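Local coordinates for protein dihydropteroate synthase (Xanthomonas albilineans GPE PC73, PDB 6DAY) that probably catalyses the condensation of 4-aminobenzoate with 6-hydroxymethyl-7,8-dihydropterin diphosphate to 7,8-dihydropteroate, a step in folate biosynthesis that uses magnesium, at residues V26-D31 against E43-H48; D58-G63 against L96-D101. All coordinates share one frame; numbering follows the deposited sequence.

Contact 1 of 2, residues V26-D31 against E43-H48. With PAB (4-aminobenzoic acid), chain T; SO4 (sulfate ion), chain U.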
# COMPACT_ATOMS: atom_id res chain seq x y z
N VAL D 26 -11.32 3.11 9.03
CA VAL D 26 -10.09 3.08 9.84
C VAL D 26 -9.99 1.67 10.41
O VAL D 26 -10.61 1.37 11.44
CB VAL D 26 -10.09 4.11 10.97
CG1 VAL D 26 -8.78 4.02 11.77
CG2 VAL D 26 -10.27 5.50 10.38
N ASN D 27 -9.22 0.82 9.75
CA ASN D 27 -9.03 -0.55 10.25
C ASN D 27 -7.85 -0.58 11.23
O ASN D 27 -6.79 -0.02 10.94
CB ASN D 27 -8.80 -1.53 9.11
CG ASN D 27 -10.08 -1.82 8.33
OD1 ASN D 27 -11.17 -1.85 8.89
ND2 ASN D 27 -9.94 -2.05 7.04
N VAL D 28 -8.06 -1.22 12.39
CA VAL D 28 -6.99 -1.31 13.39
C VAL D 28 -6.54 -2.75 13.45
O VAL D 28 -6.96 -3.51 14.32
CB VAL D 28 -7.45 -0.82 14.79
CG1 VAL D 28 -6.25 -0.63 15.68
CG2 VAL D 28 -8.21 0.48 14.65
N THR D 29 -5.78 -3.18 12.44
CA THR D 29 -5.32 -4.55 12.47
C THR D 29 -3.84 -4.54 12.14
O THR D 29 -3.40 -3.69 11.35
CB THR D 29 -6.10 -5.45 11.49
OG1 THR D 29 -5.97 -4.93 10.17
CG2 THR D 29 -7.61 -5.51 11.88
N PRO D 30 -3.05 -5.37 12.80
CA PRO D 30 -1.63 -5.45 12.42
C PRO D 30 -1.43 -5.67 10.93
O PRO D 30 -0.45 -5.16 10.36
CB PRO D 30 -1.13 -6.63 13.25
CG PRO D 30 -1.98 -6.59 14.51
CD PRO D 30 -3.36 -6.11 14.04
N ASP D 31 -2.37 -6.35 10.26
CA ASP D 31 -2.23 -6.66 8.84
C ASP D 31 -2.61 -5.50 7.92
O ASP D 31 -2.28 -5.54 6.73
CB ASP D 31 -3.08 -7.90 8.50
N GLU D 43 -0.91 3.56 16.58
CA GLU D 43 -0.46 4.85 16.05
C GLU D 43 -0.64 4.92 14.55
O GLU D 43 -0.95 6.00 14.02
CB GLU D 43 0.99 5.14 16.47
CG GLU D 43 2.06 4.85 15.45
CD GLU D 43 3.46 5.08 15.99
OE1 GLU D 43 3.92 6.24 16.05
OE2 GLU D 43 4.11 4.08 16.37
N ALA D 44 -0.48 3.79 13.85
CA ALA D 44 -0.69 3.78 12.40
C ALA D 44 -2.17 4.02 12.07
O ALA D 44 -2.48 4.73 11.10
CB ALA D 44 -0.18 2.45 11.81
N ALA D 45 -3.09 3.44 12.87
CA ALA D 45 -4.52 3.62 12.62
C ALA D 45 -4.93 5.05 12.91
O ALA D 45 -5.73 5.64 12.16
CB ALA D 45 -5.35 2.65 13.47
N VAL D 46 -4.37 5.64 13.97
CA VAL D 46 -4.69 7.02 14.32
C VAL D 46 -4.21 7.95 13.21
O VAL D 46 -4.94 8.86 12.78
CB VAL D 46 -4.07 7.40 15.67
CG1 VAL D 46 -4.18 8.91 15.89
CG2 VAL D 46 -4.82 6.63 16.80
N ALA D 47 -2.97 7.74 12.74
CA ALA D 47 -2.45 8.58 11.65
C ALA D 47 -3.32 8.44 10.40
O ALA D 47 -3.55 9.42 9.69
CB ALA D 47 -0.98 8.23 11.31
N HIS D 48 -3.77 7.24 10.10
CA HIS D 48 -4.65 7.05 8.95
C HIS D 48 -5.99 7.77 9.12
O HIS D 48 -6.46 8.45 8.19
CB HIS D 48 -4.87 5.56 8.72
CG HIS D 48 -5.61 5.26 7.46
ND1 HIS D 48 -5.11 5.60 6.22
CD2 HIS D 48 -6.79 4.64 7.24
CE1 HIS D 48 -5.97 5.22 5.29
NE2 HIS D 48 -7.00 4.66 5.88
C1' PAB T . -1.83 7.78 6.40
O1' PAB T . -2.63 8.27 5.52
O2' PAB T . -1.93 6.56 6.69
C1 PAB T . -0.73 8.59 7.14
C2 PAB T . -0.75 9.98 7.24
C3 PAB T . 0.26 10.65 7.92
C4 PAB T . 1.31 9.96 8.51
C5 PAB T . 1.35 8.58 8.41
C6 PAB T . 0.33 7.91 7.74
N4 PAB T . 2.37 10.67 9.23
S SO4 U . -13.00 -3.45 5.28
O1 SO4 U . -11.75 -2.82 4.83
O2 SO4 U . -12.95 -4.90 5.09
O3 SO4 U . -13.19 -3.23 6.73
O4 SO4 U . -14.14 -2.88 4.55
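The methyl group of Ala45 points from helix 41-54 at the chain between Val26 and Val28. The nearest carbon there is Val28 CG2, 3.8 Å from Ala45 CB, and CG1 of the same valine stands only a little farther off, so the methyl meets the forked end of Val28. On its other flank the methyl faces Val26, whose CG1 lies 4.1 Å from Ala45 CB and rests still closer, at 3.5 Å, against the Ala45 carbonyl oxygen. That branch of Val26 is anti to the backbone N (chi1 -180°), which carries it onto the helix backbone. Between the two valines the carbonyl oxygen of Asn27 also looks onto the methyl, 4.0 Å from Ala45 CB. Strand 21-27 and helix 41-54 are the first two elements of a beta-alpha-beta unit in the TIM-barrel fold of pterin-binding enzymes, and Ile62 of strand 59-63 packs beside both valines. One turn beyond Ala45, His48 reaches back toward the strand, its CD2 4.5 Å from Val26 CA. The His48 ring turns its edge to the carboxylate of 4-aminobenzoic acid, whose C1' lies in the ring plane, and ND1 donates a weak hydrogen bond to O2' (3.4 Å), while Ala47 CB touches ring carbon C5 of the same molecule at 3.7 Å. Asn27 turns its amide to a sulfate ion, probably from the crystallisation liquor: ND2 donates to sulfate O1 at 3.0 Å, with an N-H...O angle of 157°, and Arg261 and His263 bind the same anion.

Contact 2 of 2, residues D58-G63 against L96-D101; sequences DLLDIG and LPLSVD
Leu60 and Leu98 form the apolar centre, lying side by side and pointing the same way, with Leu98 CD2 4.0 Å from Leu60 CB. Leu96 crosses Leu60 at about a right angle, its CD1 against Leu60 CG. The far end of Ile62 runs obliquely over Leu98, with Ile62 CD1 4.2 Å from Leu98 CB. Leu90 and Val91 of helix 76-93 pack on this face. The strands run parallel, neighbours in the barrel sheet joined by a beta-alpha-beta crossover through helix 76-93. Leu60 N donates to Pro97 O at 3.1 Å and Leu60 O accepts from Ser99 N at 2.8 Å; Ile62 repeats the pattern with Ser99 O and Asp101 N. Asp61, Ser99 and Asp101 point to the opposite face of the sheet, where the polar contacts lie. With CG anti to the backbone N (chi1 -170°), Asp61 takes the hydroxyl hydrogen bond of Ser99, OG to OD1 2.9 Å, on the anti side of the carboxylate and 35° out of its plane. Asp61 OD2 is 2.8 Å from Asp101 OD1, the two carboxylates turned 42° apart. Asp61 OD2 forms a salt bridge with Arg261 and accepts a hydrogen bond from Asn120, so partners at both oxygens fix the rotation of this buried carboxylate.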
# COMPACT_ATOMS: atom_id res chain seq x y z
N ASP D 58 -16.63 12.78 6.51
CA ASP D 58 -17.65 13.33 7.41
C ASP D 58 -17.71 12.58 8.72
O ASP D 58 -18.23 13.12 9.70
CB ASP D 58 -19.00 13.29 6.72
CG ASP D 58 -19.02 14.16 5.44
OD1 ASP D 58 -18.95 15.41 5.60
OD2 ASP D 58 -19.08 13.61 4.32
N LEU D 59 -17.20 11.35 8.74
CA LEU D 59 -17.16 10.56 9.97
C LEU D 59 -16.14 9.46 9.76
O LEU D 59 -15.72 9.21 8.64
CB LEU D 59 -18.54 10.00 10.31
CG LEU D 59 -19.20 8.96 9.41
CD1 LEU D 59 -20.23 8.20 10.24
CD2 LEU D 59 -19.87 9.64 8.20
N LEU D 60 -15.65 8.84 10.86
CA LEU D 60 -14.66 7.78 10.73
C LEU D 60 -15.24 6.52 11.35
O LEU D 60 -15.95 6.62 12.35
CB LEU D 60 -13.36 8.13 11.46
CG LEU D 60 -12.64 9.38 10.95
CD1 LEU D 60 -11.44 9.70 11.86
CD2 LEU D 60 -12.18 9.20 9.50
N ASP D 61 -14.98 5.36 10.74
CA ASP D 61 -15.48 4.08 11.22
C ASP D 61 -14.28 3.25 11.67
O ASP D 61 -13.50 2.79 10.84
CB ASP D 61 -16.25 3.33 10.15
CG ASP D 61 -16.97 2.11 10.69
OD1 ASP D 61 -17.48 2.16 11.82
OD2 ASP D 61 -17.05 1.10 9.97
N ILE D 62 -14.19 2.98 12.98
CA ILE D 62 -13.00 2.37 13.57
C ILE D 62 -13.33 0.93 13.90
O ILE D 62 -14.29 0.65 14.65
CB ILE D 62 -12.55 3.18 14.80
CG1 ILE D 62 -12.08 4.56 14.37
CG2 ILE D 62 -11.47 2.41 15.65
CD1 ILE D 62 -12.67 5.67 15.15
N GLY D 63 -12.58 0.00 13.34
CA GLY D 63 -12.88 -1.40 13.57
C GLY D 63 -11.66 -2.23 13.85
O GLY D 63 -10.62 -2.01 13.24
N LEU D 96 -14.78 15.12 14.10
CA LEU D 96 -15.70 14.27 13.35
C LEU D 96 -16.46 13.31 14.26
O LEU D 96 -15.90 12.78 15.21
CB LEU D 96 -14.93 13.41 12.34
CG LEU D 96 -14.29 14.15 11.17
CD1 LEU D 96 -13.84 13.09 10.15
CD2 LEU D 96 -15.29 15.14 10.59
N PRO D 97 -17.69 12.95 13.89
CA PRO D 97 -18.34 11.81 14.55
C PRO D 97 -17.50 10.55 14.32
O PRO D 97 -16.90 10.38 13.26
CB PRO D 97 -19.70 11.72 13.85
CG PRO D 97 -19.91 13.02 13.17
CD PRO D 97 -18.57 13.65 12.95
N LEU D 98 -17.44 9.69 15.32
CA LEU D 98 -16.69 8.44 15.27
C LEU D 98 -17.64 7.27 15.49
O LEU D 98 -18.37 7.23 16.47
CB LEU D 98 -15.60 8.40 16.35
CG LEU D 98 -14.65 9.61 16.42
CD1 LEU D 98 -13.72 9.43 17.59
CD2 LEU D 98 -13.82 9.76 15.10
N SER D 99 -17.56 6.30 14.61
CA SER D 99 -18.32 5.08 14.69
C SER D 99 -17.38 3.93 15.03
O SER D 99 -16.20 3.97 14.71
CB SER D 99 -19.02 4.80 13.35
OG SER D 99 -19.55 3.49 13.28
N VAL D 100 -17.88 2.95 15.78
CA VAL D 100 -17.11 1.75 16.06
C VAL D 100 -17.76 0.60 15.30
O VAL D 100 -18.97 0.39 15.40
CB VAL D 100 -17.06 1.46 17.58
CG1 VAL D 100 -18.47 1.31 18.20
CG2 VAL D 100 -16.19 0.21 17.87
N ASP D 101 -16.96 -0.15 14.58
CA ASP D 101 -17.44 -1.27 13.78
C ASP D 101 -17.24 -2.52 14.63
O ASP D 101 -16.14 -3.07 14.70
CB ASP D 101 -16.65 -1.35 12.46
CG ASP D 101 -17.36 -2.13 11.40
OD1 ASP D 101 -17.55 -1.61 10.28
OD2 ASP D 101 -17.74 -3.27 11.69

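How the contacts relate
Contact 1 and contact 2 meet on the parallel barrel sheet: strand 21-27 lies beside strand 59-63, with backbone bonds from Val26 N to Asp61 O at 2.9 Å and from Val28 N to Gly63 O at 2.8 Å. Both are buried, but the centre of contact 2 is about 8 Å from the centre of the chain and that of contact 1 about 16 Å. Contact 2 pairs strands through backbone hydrogen bonds and adds the Asp61, Ser99 and Asp101 cluster; contact 1, with no hydrogen bond between its segments, sets a helix against a strand end through small apolar groups, with Asn27 and His48 turned to a sulfate and to 4-aminobenzoic acid. Arg261 serves both the sulfate and Asp61.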